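Local coordinates for sugar ABC transporter substrate-binding protein (Treponema pallidum subsp. pallidum, PDB 5U2P) that probably serves as the periplasmic ligand-binding component of an ABC transporter, perhaps for sugars, although its natural ligand is not established, at residues Asp219-Leu230 and Ala406-Gln414; Glu203-Thr214 and Ile373-Gln381. All blocks are in the same frame, centred on the assembly; numbering follows the deposited sequence. Where two conformers were deposited one is given.

Interaction 1 of 2, residues Asp219-Leu230 and Ala406-Gln414; sequences DWTHERALYPVL and AHTMLHRAQ
Ala-406 opens a C-terminal helix that lies against the turn and helix start of Asp219-Leu230 in this periplasmic binding-protein fold, its CB packed 3.6 Å from CB of Leu-230. Next along the helix, His-407 turns one ring face to Tyr-227, whose CE1 comes within 3.4 Å of CE1 of His-407; the two ring planes are inclined at 37°. Tyr-227 gets there because its CG stands anti to its backbone N (chi1 175°). Met-409 adds its CE against CD2 of Leu-230. Leu-410, which loses more surface to the contact than any other residue, packs both methyls against the carbonyl oxygens of the turn, CD2 lying 3.5 Å from O of Trp-220 and also meeting CD1 of Leu-230. On the outer side, the His-411 ring receives CG2 of Thr-221 over its centre, a CH-pi contact. Ala-413 CB sits above the five-membered ring of Trp-220, whose indole also meets Phe-395 edge-to-face. Gln-414 finishes the series: its amide stacks almost parallel on the Asp-219 carboxylate, an Asx-turn acceptor, while OE1 of Gln-414 takes the N-H of Trp-220 at 2.9 Å from above the carbonyl plane.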
loop_
_atom_site.group_PDB
_atom_site.type_symbol
_atom_site.label_atom_id
_atom_site.label_comp_id
_atom_site.label_asym_id
_atom_site.label_seq_id
_atom_site.Cartn_x
_atom_site.Cartn_y
_atom_site.Cartn_z
ATOM N N ASP A 219 -13.998 20.322 5.901
ATOM C CA ASP A 219 -14.395 20.773 7.234
ATOM C C ASP A 219 -14.541 19.552 8.144
ATOM O O ASP A 219 -15.505 18.784 8.013
ATOM C CB ASP A 219 -15.701 21.574 7.180
ATOM C CG ASP A 219 -16.045 22.220 8.515
ATOM O OD1 ASP A 219 -15.698 21.641 9.569
ATOM O OD2 ASP A 219 -16.662 23.307 8.512
ATOM N N TRP A 220 -13.572 19.360 9.034
ATOM C CA TRP A 220 -13.502 18.147 9.841
ATOM C C TRP A 220 -14.743 17.926 10.702
ATOM O O TRP A 220 -15.065 16.781 11.020
ATOM C CB TRP A 220 -12.230 18.157 10.713
ATOM C CG TRP A 220 -10.986 17.900 9.873
ATOM C CD1 TRP A 220 -10.098 18.832 9.416
ATOM C CD2 TRP A 220 -10.536 16.639 9.359
ATOM N NE1 TRP A 220 -9.127 18.231 8.653
ATOM C CE2 TRP A 220 -9.367 16.885 8.607
ATOM C CE3 TRP A 220 -11.002 15.325 9.468
ATOM C CZ2 TRP A 220 -8.660 15.867 7.972
ATOM C CZ3 TRP A 220 -10.300 14.317 8.832
ATOM C CH2 TRP A 220 -9.147 14.594 8.091
ATOM N N THR A 221 -15.459 18.991 11.061
ATOM C CA THR A 221 -16.628 18.831 11.926
ATOM C C THR A 221 -17.801 18.237 11.165
ATOM O O THR A 221 -18.827 17.887 11.747
ATOM C CB THR A 221 -17.050 20.169 12.564
ATOM O OG1 THR A 221 -17.332 21.128 11.541
ATOM C CG2 THR A 221 -15.935 20.691 13.459
ATOM N N HIS A 222 -17.657 18.133 9.853
ATOM C CA HIS A 222 -18.657 17.467 9.047
ATOM C C HIS A 222 -18.312 15.968 8.876
ATOM O O HIS A 222 -19.131 15.191 8.370
ATOM C CB HIS A 222 -18.772 18.191 7.698
ATOM C CG HIS A 222 -19.179 19.634 7.826
ATOM N ND1 HIS A 222 -18.641 20.476 8.773
ATOM C CD2 HIS A 222 -20.064 20.388 7.122
ATOM C CE1 HIS A 222 -19.178 21.679 8.658
ATOM N NE2 HIS A 222 -20.044 21.649 7.662
ATOM N N GLU A 223 -17.122 15.551 9.307
ATOM C CA GLU A 223 -16.674 14.177 9.041
ATOM C C GLU A 223 -17.190 13.190 10.082
ATOM O O GLU A 223 -16.405 12.490 10.723
ATOM C CB GLU A 223 -15.138 14.113 8.979
ATOM C CG GLU A 223 -14.522 15.043 7.932
ATOM C CD GLU A 223 -14.844 14.632 6.501
ATOM O OE1 GLU A 223 -14.812 15.508 5.615
ATOM O OE2 GLU A 223 -15.126 13.439 6.259
ATOM N N ARG A 224 -18.512 13.100 10.243
ATOM C CA ARG A 224 -19.052 12.311 11.346
ATOM C C ARG A 224 -18.958 10.802 11.065
ATOM O O ARG A 224 -19.126 9.985 11.981
ATOM C CB ARG A 224 -20.496 12.732 11.658
ATOM C CG ARG A 224 -21.486 12.510 10.563
ATOM C CD ARG A 224 -22.809 13.242 10.847
ATOM N NE ARG A 224 -23.731 13.090 9.726
ATOM C CZ ARG A 224 -24.552 12.058 9.563
ATOM N NH1 ARG A 224 -24.581 11.076 10.456
ATOM N NH2 ARG A 224 -25.348 12.008 8.504
ATOM N N ALA A 225 -18.633 10.425 9.827
ATOM C CA ALA A 225 -18.406 9.019 9.519
ATOM C C ALA A 225 -17.209 8.512 10.316
ATOM O O ALA A 225 -17.123 7.325 10.622
ATOM C CB ALA A 225 -18.187 8.813 8.007
ATOM N N LEU A 226 -16.294 9.426 10.645
ATOM C CA LEU A 226 -15.077 9.113 11.399
ATOM C C LEU A 226 -15.292 9.018 12.906
ATOM O O LEU A 226 -14.377 8.599 13.633
ATOM C CB LEU A 226 -14.005 10.170 11.124
ATOM C CG LEU A 226 -13.160 9.951 9.868
ATOM C CD1 LEU A 226 -13.982 9.462 8.728
ATOM C CD2 LEU A 226 -12.446 11.216 9.467
ATOM N N TYR A 227 -16.462 9.453 13.388
ATOM C CA TYR A 227 -16.753 9.448 14.829
ATOM C C TYR A 227 -16.502 8.081 15.500
ATOM O O TYR A 227 -15.801 8.013 16.528
ATOM C CB TYR A 227 -18.196 9.903 15.081
ATOM C CG TYR A 227 -18.623 9.822 16.534
ATOM C CD1 TYR A 227 -18.352 10.860 17.416
ATOM C CD2 TYR A 227 -19.309 8.713 17.017
ATOM C CE1 TYR A 227 -18.739 10.787 18.752
ATOM C CE2 TYR A 227 -19.710 8.636 18.348
ATOM C CZ TYR A 227 -19.422 9.678 19.207
ATOM O OH TYR A 227 -19.813 9.599 20.523
ATOM N N PRO A 228 -17.066 6.996 14.942
ATOM C CA PRO A 228 -16.843 5.699 15.593
ATOM C C PRO A 228 -15.397 5.201 15.559
ATOM O O PRO A 228 -14.988 4.553 16.515
ATOM C CB PRO A 228 -17.770 4.748 14.818
ATOM C CG PRO A 228 -18.086 5.452 13.547
ATOM C CD PRO A 228 -18.080 6.898 13.875
ATOM N N VAL A 229 -14.625 5.492 14.506
ATOM C CA VAL A 229 -13.258 4.974 14.447
ATOM C C VAL A 229 -12.337 5.797 15.345
ATOM O O VAL A 229 -11.375 5.268 15.908
ATOM C CB VAL A 229 -12.696 4.938 12.997
ATOM C CG1 VAL A 229 -13.662 4.198 12.079
ATOM C CG2 VAL A 229 -12.427 6.328 12.471
ATOM N N LEU A 230 -12.623 7.088 15.487
ATOM C CA LEU A 230 -11.890 7.901 16.445
ATOM C C LEU A 230 -12.213 7.395 17.845
ATOM O O LEU A 230 -11.335 7.321 18.706
ATOM C CB LEU A 230 -12.239 9.390 16.285
ATOM C CG LEU A 230 -11.654 10.015 15.023
ATOM C CD1 LEU A 230 -12.303 11.366 14.774
ATOM C CD2 LEU A 230 -10.152 10.175 15.089
ATOM N N ALA A 406 -14.415 12.162 20.382
ATOM C CA ALA A 406 -14.166 12.236 18.951
ATOM C C ALA A 406 -14.692 13.561 18.394
ATOM O O ALA A 406 -14.109 14.128 17.480
ATOM C CB ALA A 406 -14.806 11.062 18.236
ATOM N N HIS A 407 -15.785 14.065 18.953
ATOM C CA HIS A 407 -16.288 15.366 18.546
ATOM C C HIS A 407 -15.231 16.443 18.748
ATOM O O HIS A 407 -15.023 17.295 17.884
ATOM C CB HIS A 407 -17.537 15.767 19.338
ATOM C CG HIS A 407 -18.728 14.891 19.119
ATOM N ND1 HIS A 407 -19.356 14.229 20.153
ATOM C CD2 HIS A 407 -19.472 14.649 18.010
ATOM C CE1 HIS A 407 -20.409 13.583 19.683
ATOM N NE2 HIS A 407 -20.505 13.826 18.387
ATOM N N THR A 408 -14.587 16.417 19.910
ATOM C CA THR A 408 -13.591 17.415 20.235
ATOM C C THR A 408 -12.369 17.270 19.332
ATOM O O THR A 408 -11.818 18.275 18.885
ATOM C CB THR A 408 -13.201 17.329 21.716
ATOM O OG1 THR A 408 -14.335 17.735 22.497
ATOM C CG2 THR A 408 -12.035 18.251 22.015
ATOM N N MET A 409 -11.963 16.038 19.038
ATOM C CA MET A 409 -10.853 15.824 18.108
ATOM C C MET A 409 -11.150 16.413 16.728
ATOM O O MET A 409 -10.264 16.994 16.103
ATOM C CB MET A 409 -10.522 14.328 17.990
ATOM C CG MET A 409 -10.036 13.721 19.295
ATOM S SD MET A 409 -9.854 11.926 19.196
ATOM C CE MET A 409 -8.365 11.787 18.198
ATOM N N LEU A 410 -12.387 16.303 16.255
ATOM C CA LEU A 410 -12.702 16.870 14.951
ATOM C C LEU A 410 -12.677 18.394 15.017
ATOM O O LEU A 410 -12.255 19.037 14.066
ATOM C CB LEU A 410 -14.051 16.366 14.437
ATOM C CG LEU A 410 -14.125 14.876 14.112
ATOM C CD1 LEU A 410 -15.581 14.483 13.865
ATOM C CD2 LEU A 410 -13.248 14.512 12.907
ATOM N N HIS A 411 -13.123 18.978 16.131
ATOM C CA HIS A 411 -13.069 20.430 16.269
ATOM C C HIS A 411 -11.630 20.917 16.287
ATOM O O HIS A 411 -11.303 21.947 15.697
ATOM C CB HIS A 411 -13.772 20.886 17.546
ATOM C CG HIS A 411 -15.231 21.122 17.365
ATOM N ND1 HIS A 411 -16.169 20.128 17.521
ATOM C CD2 HIS A 411 -15.913 22.239 17.022
ATOM C CE1 HIS A 411 -17.373 20.629 17.297
ATOM N NE2 HIS A 411 -17.243 21.903 16.985
ATOM N N ARG A 412 -10.779 20.180 16.985
ATOM C CA ARG A 412 -9.384 20.568 17.116
ATOM C C ARG A 412 -8.731 20.516 15.740
ATOM O O ARG A 412 -7.974 21.413 15.368
ATOM C CB ARG A 412 -8.649 19.659 18.099
ATOM C CG ARG A 412 -8.935 19.927 19.574
ATOM C CD ARG A 412 -8.073 19.058 20.492
ATOM N NE ARG A 412 -8.369 19.301 21.906
ATOM C CZ ARG A 412 -8.118 18.441 22.894
ATOM N NH1 ARG A 412 -7.570 17.263 22.637
ATOM N NH2 ARG A 412 -8.425 18.751 24.148
ATOM N N ALA A 413 -9.043 19.470 14.977
ATOM C CA ALA A 413 -8.512 19.339 13.620
ATOM C C ALA A 413 -8.907 20.546 12.774
ATOM O O ALA A 413 -8.091 21.087 12.031
ATOM C CB ALA A 413 -9.000 18.047 12.968
ATOM N N GLN A 414 -10.155 20.978 12.910
ATOM C CA GLN A 414 -10.674 22.075 12.100
ATOM C C GLN A 414 -10.120 23.413 12.570
ATOM O O GLN A 414 -9.936 24.327 11.768
ATOM C CB GLN A 414 -12.205 22.080 12.136
ATOM C CG GLN A 414 -12.866 23.098 11.214
ATOM C CD GLN A 414 -12.613 22.824 9.739
ATOM O OE1 GLN A 414 -12.029 21.814 9.366
ATOM N NE2 GLN A 414 -13.064 23.730 8.894
#

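Interaction 2 of 2, residues Glu203-Thr214 and Ile373-Gln381; sequences EQGARDLVKRAT and IQAIDAYAQ. With EDO (1,2-ethanediol), chain E.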
loop_
_atom_site.group_PDB
_atom_site.type_symbol
_atom_site.label_atom_id
_atom_site.label_comp_id
_atom_site.label_asym_id
_atom_site.label_seq_id
_atom_site.Cartn_x
_atom_site.Cartn_y
_atom_site.Cartn_z
ATOM N N GLU A 203 -13.237 2.884 -1.138
ATOM C CA GLU A 203 -12.290 3.353 -2.144
ATOM C C GLU A 203 -12.562 4.770 -2.633
ATOM O O GLU A 203 -11.631 5.576 -2.723
ATOM C CB GLU A 203 -12.260 2.411 -3.349
ATOM C CG GLU A 203 -11.214 2.854 -4.393
ATOM C CD GLU A 203 -10.524 1.695 -5.083
ATOM O OE1 GLU A 203 -11.131 1.120 -6.002
ATOM O OE2 GLU A 203 -9.372 1.366 -4.716
ATOM N N GLN A 204 -13.812 5.065 -2.988
ATOM C CA GLN A 204 -14.172 6.423 -3.415
ATOM C C GLN A 204 -14.080 7.431 -2.276
ATOM O O GLN A 204 -13.498 8.510 -2.426
ATOM C CB GLN A 204 -15.590 6.461 -3.997
ATOM C CG GLN A 204 -15.672 5.984 -5.424
ATOM C CD GLN A 204 -15.231 4.545 -5.554
ATOM O OE1 GLN A 204 -15.851 3.648 -4.977
ATOM N NE2 GLN A 204 -14.147 4.311 -6.297
ATOM N N GLY A 205 -14.681 7.086 -1.142
ATOM C CA GLY A 205 -14.685 7.957 0.022
ATOM C C GLY A 205 -13.292 8.325 0.496
ATOM O O GLY A 205 -13.026 9.474 0.858
ATOM N N ALA A 206 -12.394 7.348 0.500
ATOM C CA ALA A 206 -11.018 7.588 0.913
ATOM C C ALA A 206 -10.326 8.532 -0.079
ATOM O O ALA A 206 -9.651 9.487 0.317
ATOM C CB ALA A 206 -10.271 6.287 1.026
ATOM N N ARG A 207 -10.487 8.273 -1.373
ATOM C CA ARG A 207 -9.972 9.192 -2.374
ATOM C C ARG A 207 -10.495 10.615 -2.204
ATOM O O ARG A 207 -9.735 11.585 -2.303
ATOM C CB ARG A 207 -10.325 8.703 -3.770
ATOM C CG ARG A 207 -9.480 7.546 -4.196
ATOM C CD ARG A 207 -9.852 7.033 -5.568
ATOM N NE ARG A 207 -8.943 5.960 -5.979
ATOM C CZ ARG A 207 -9.220 5.075 -6.932
ATOM N NH1 ARG A 207 -10.383 5.141 -7.568
ATOM N NH2 ARG A 207 -8.336 4.128 -7.244
ATOM N N ASP A 208 -11.802 10.749 -1.993
ATOM C CA ASP A 208 -12.389 12.066 -1.800
ATOM C C ASP A 208 -11.830 12.773 -0.572
ATOM O O ASP A 208 -11.642 13.988 -0.582
ATOM C CB ASP A 208 -13.911 11.979 -1.675
ATOM C CG ASP A 208 -14.587 11.643 -2.987
ATOM O OD1 ASP A 208 -13.879 11.571 -4.013
ATOM O OD2 ASP A 208 -15.824 11.463 -2.988
ATOM N N LEU A 209 -11.593 12.017 0.494
ATOM C CA LEU A 209 -11.048 12.601 1.712
ATOM C C LEU A 209 -9.671 13.206 1.435
ATOM O O LEU A 209 -9.382 14.311 1.883
ATOM C CB LEU A 209 -10.963 11.556 2.827
ATOM C CG LEU A 209 -10.519 12.086 4.190
ATOM C CD1 LEU A 209 -11.575 13.009 4.797
ATOM C CD2 LEU A 209 -10.192 10.945 5.148
ATOM N N VAL A 210 -8.811 12.475 0.733
ATOM C CA VAL A 210 -7.486 13.003 0.394
ATOM C C VAL A 210 -7.639 14.258 -0.469
ATOM O O VAL A 210 -6.945 15.260 -0.272
ATOM C CB VAL A 210 -6.623 11.956 -0.331
ATOM C CG1 VAL A 210 -5.299 12.560 -0.762
ATOM C CG2 VAL A 210 -6.385 10.754 0.588
ATOM N N LYS A 211 -8.575 14.203 -1.406
ATOM C CA LYS A 211 -8.830 15.317 -2.309
ATOM C C LYS A 211 -9.215 16.579 -1.541
ATOM O O LYS A 211 -8.630 17.651 -1.743
ATOM C CB LYS A 211 -9.936 14.940 -3.301
ATOM C CG LYS A 211 -10.174 15.956 -4.420
ATOM C CD LYS A 211 -8.969 16.025 -5.356
ATOM C CE LYS A 211 -9.287 16.750 -6.662
ATOM N NZ LYS A 211 -9.504 18.205 -6.471
ATOM N N ARG A 212 -10.197 16.462 -0.650
ATOM C CA ARG A 212 -10.707 17.654 0.027
ATOM C C ARG A 212 -9.738 18.087 1.125
ATOM O O ARG A 212 -9.657 19.267 1.446
ATOM C CB ARG A 212 -12.128 17.439 0.577
ATOM C CG ARG A 212 -12.347 16.400 1.662
ATOM C CD ARG A 212 -13.825 16.426 2.088
ATOM N NE ARG A 212 -14.213 15.335 2.983
ATOM C CZ ARG A 212 -14.576 14.117 2.583
ATOM N NH1 ARG A 212 -14.596 13.798 1.288
ATOM N NH2 ARG A 212 -14.921 13.211 3.484
ATOM N N ALA A 213 -8.954 17.152 1.660
ATOM C CA ALA A 213 -7.914 17.535 2.603
ATOM C C ALA A 213 -6.822 18.330 1.878
ATOM O O ALA A 213 -6.278 19.300 2.419
ATOM C CB ALA A 213 -7.318 16.304 3.291
ATOM N N THR A 214 -6.536 17.930 0.646
ATOM C CA THR A 214 -5.430 18.490 -0.122
ATOM C C THR A 214 -5.758 19.863 -0.712
ATOM O O THR A 214 -4.878 20.726 -0.752
ATOM C CB THR A 214 -5.003 17.539 -1.253
ATOM O OG1 THR A 214 -4.626 16.272 -0.686
ATOM C CG2 THR A 214 -3.812 18.096 -1.994
ATOM N N ILE A 373 -7.452 -1.749 -0.854
ATOM C CA ILE A 373 -7.515 -0.362 -1.271
ATOM C C ILE A 373 -6.412 0.425 -0.616
ATOM O O ILE A 373 -5.853 -0.004 0.393
ATOM C CB ILE A 373 -8.883 0.268 -0.955
ATOM C CG1 ILE A 373 -9.195 0.210 0.550
ATOM C CG2 ILE A 373 -9.928 -0.462 -1.750
ATOM C CD1 ILE A 373 -10.531 0.943 0.921
ATOM N N GLN A 374 -6.051 1.550 -1.214
ATOM C CA GLN A 374 -4.940 2.330 -0.687
ATOM C C GLN A 374 -5.316 3.140 0.558
ATOM O O GLN A 374 -6.245 3.978 0.539
ATOM C CB GLN A 374 -4.381 3.267 -1.754
ATOM C CG GLN A 374 -3.209 4.089 -1.218
ATOM C CD GLN A 374 -2.210 4.494 -2.265
ATOM O OE1 GLN A 374 -1.607 3.645 -2.932
ATOM N NE2 GLN A 374 -2.010 5.801 -2.405
ATOM N N ALA A 375 -4.571 2.900 1.634
ATOM C CA ALA A 375 -4.712 3.657 2.865
ATOM C C ALA A 375 -4.361 5.121 2.662
ATOM O O ALA A 375 -3.423 5.455 1.939
ATOM C CB ALA A 375 -3.828 3.061 3.975
ATOM N N ILE A 376 -5.102 6.006 3.329
ATOM C CA ILE A 376 -4.929 7.433 3.102
ATOM C C ILE A 376 -3.543 7.976 3.475
ATOM O O ILE A 376 -3.142 9.010 2.931
ATOM C CB ILE A 376 -6.002 8.252 3.852
ATOM C CG1 ILE A 376 -5.952 7.961 5.357
ATOM C CG2 ILE A 376 -7.376 7.971 3.269
ATOM C CD1 ILE A 376 -6.822 8.913 6.229
ATOM N N ASP A 377 -2.786 7.272 4.327
ATOM C CA ASP A 377 -1.439 7.738 4.680
ATOM C C ASP A 377 -0.392 7.346 3.633
ATOM O O ASP A 377 0.758 7.742 3.750
ATOM C CB ASP A 377 -1.000 7.231 6.081
ATOM C CG ASP A 377 -0.878 5.718 6.181
ATOM O OD1 ASP A 377 -1.541 5.008 5.395
ATOM O OD2 ASP A 377 -0.138 5.242 7.097
ATOM N N ALA A 378 -0.788 6.578 2.622
ATOM C CA ALA A 378 0.174 6.112 1.615
ATOM C C ALA A 378 0.382 7.159 0.524
ATOM O O ALA A 378 1.380 7.115 -0.206
ATOM C CB ALA A 378 -0.282 4.807 1.008
ATOM N N TYR A 379 -0.554 8.104 0.420
ATOM C CA TYR A 379 -0.487 9.147 -0.608
ATOM C C TYR A 379 0.645 10.138 -0.284
ATOM O O TYR A 379 0.908 10.446 0.888
ATOM C CB TYR A 379 -1.828 9.894 -0.713
ATOM C CG TYR A 379 -2.960 9.087 -1.248
ATOM C CD1 TYR A 379 -3.734 8.283 -0.419
ATOM C CD2 TYR A 379 -3.254 9.096 -2.608
ATOM C CE1 TYR A 379 -4.770 7.522 -0.931
ATOM C CE2 TYR A 379 -4.283 8.356 -3.117
ATOM C CZ TYR A 379 -5.051 7.582 -2.284
ATOM O OH TYR A 379 -6.074 6.847 -2.814
ATOM N N ALA A 380 1.296 10.659 -1.324
ATOM C CA ALA A 380 2.371 11.637 -1.148
ATOM C C ALA A 380 1.935 12.821 -0.268
ATOM O O ALA A 380 2.705 13.302 0.563
ATOM C CB ALA A 380 2.834 12.143 -2.502
ATOM N N GLN A 381 0.687 13.242 -0.440
ATOM C CA GLN A 381 0.148 14.411 0.262
ATOM C C GLN A 381 0.122 14.200 1.764
ATOM O O GLN A 381 0.132 15.162 2.537
ATOM C CB GLN A 381 -1.271 14.728 -0.212
ATOM C CG GLN A 381 -1.410 14.992 -1.673
ATOM C CD GLN A 381 -1.979 13.814 -2.398
ATOM O OE1 GLN A 381 -1.359 12.744 -2.466
ATOM N NE2 GLN A 381 -3.165 13.996 -2.963
HETATM C C1 EDO E . 1.341 1.733 3.845
HETATM O O1 EDO E . 1.183 0.455 4.458
HETATM C C2 EDO E . 0.177 2.670 4.125
HETATM O O2 EDO E . -0.608 2.333 5.267
HETATM O O HOH W 1 -7.335 2.519 -3.639
HETATM O O HOH W 2 -6.052 6.125 -5.331
#
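Helix Glu203-Thr214 packs beside the exit of strand 372-374, which pairs in parallel with strand 300-303 in the mixed sheet of the binding-protein fold and gives way to an irregular chain through Gln-381. Nearest CA separations run from 6.1 Å between CA of Glu-203 and CA of Ile-373 to 6.9 Å between CA of Thr-214 and CA of Gln-381, and no direct hydrogen bond joins the segments. Ile-376 lies at the buried centre. With CG1 between the backbone N and the carbonyl carbon (chi1 58°), its CG2 faces CB of Ala-206 and CG2 of Val-210, while CD1 reaches CD2 of Leu-209. Val-210 also sets CG2 over one face of the Tyr-379 ring, 4.1 Å from the centroid in a CH-pi contact; NE2 of Gln-374 lies over the opposite face, so the ring is held between a methyl and an amide. Gln-381 crosses Thr-214 at about a right angle and brings NE2 to 3.4 Å from CG1 of Val-210. Thr-214 turns its hydroxyl back to its own helix, OG1 donating to O of Val-210.

Along the polar margin, OE2 of Glu-203 lies beside CG2 of Ile-373 and accepts a 2.6 Å hydrogen bond from a water that in turn accepts from N of Gln-374. A second water takes the N-H of Arg-207 NE and hydrogen-bonds to OH of Tyr-379, again at 2.6 Å. The Arg-207 guanidinium, almost perpendicular to the tyrosine ring, also gives NH2 to Thr-122. Asp-377 accepts from a bound 1,2-ethanediol, probably from the crystallisation liquor. The helix is thus positioned by the shape and burial of Ile-376, Val-210 and Tyr-379, while the waters satisfy OE2 of Glu-203, N of Gln-374, NE of Arg-207 and OH of Tyr-379.

The centres of interactions 1 and 2 lie 16 Å apart, on the same side of the centre of the chain. Their segments alternate in sequence: Glu203-Thr214, Asp219-Leu230, Ile373-Gln381, then Ala406-Gln414. Helix 191-214 leads into helix 227-238, and strand 372-374, paired in parallel with strand 300-303 of the six-stranded sheet, precedes helix 406-417. Each later segment therefore packs on one member of that consecutive pair of helices, Ile373-Gln381 on the first and Ala406-Gln414 on the turn and start of the second. The two contacts also touch directly: OE1 of Glu-223 forms a 2.7 Å salt bridge with NE of Arg-212, tying the turn of interaction 1 to the helix of interaction 2.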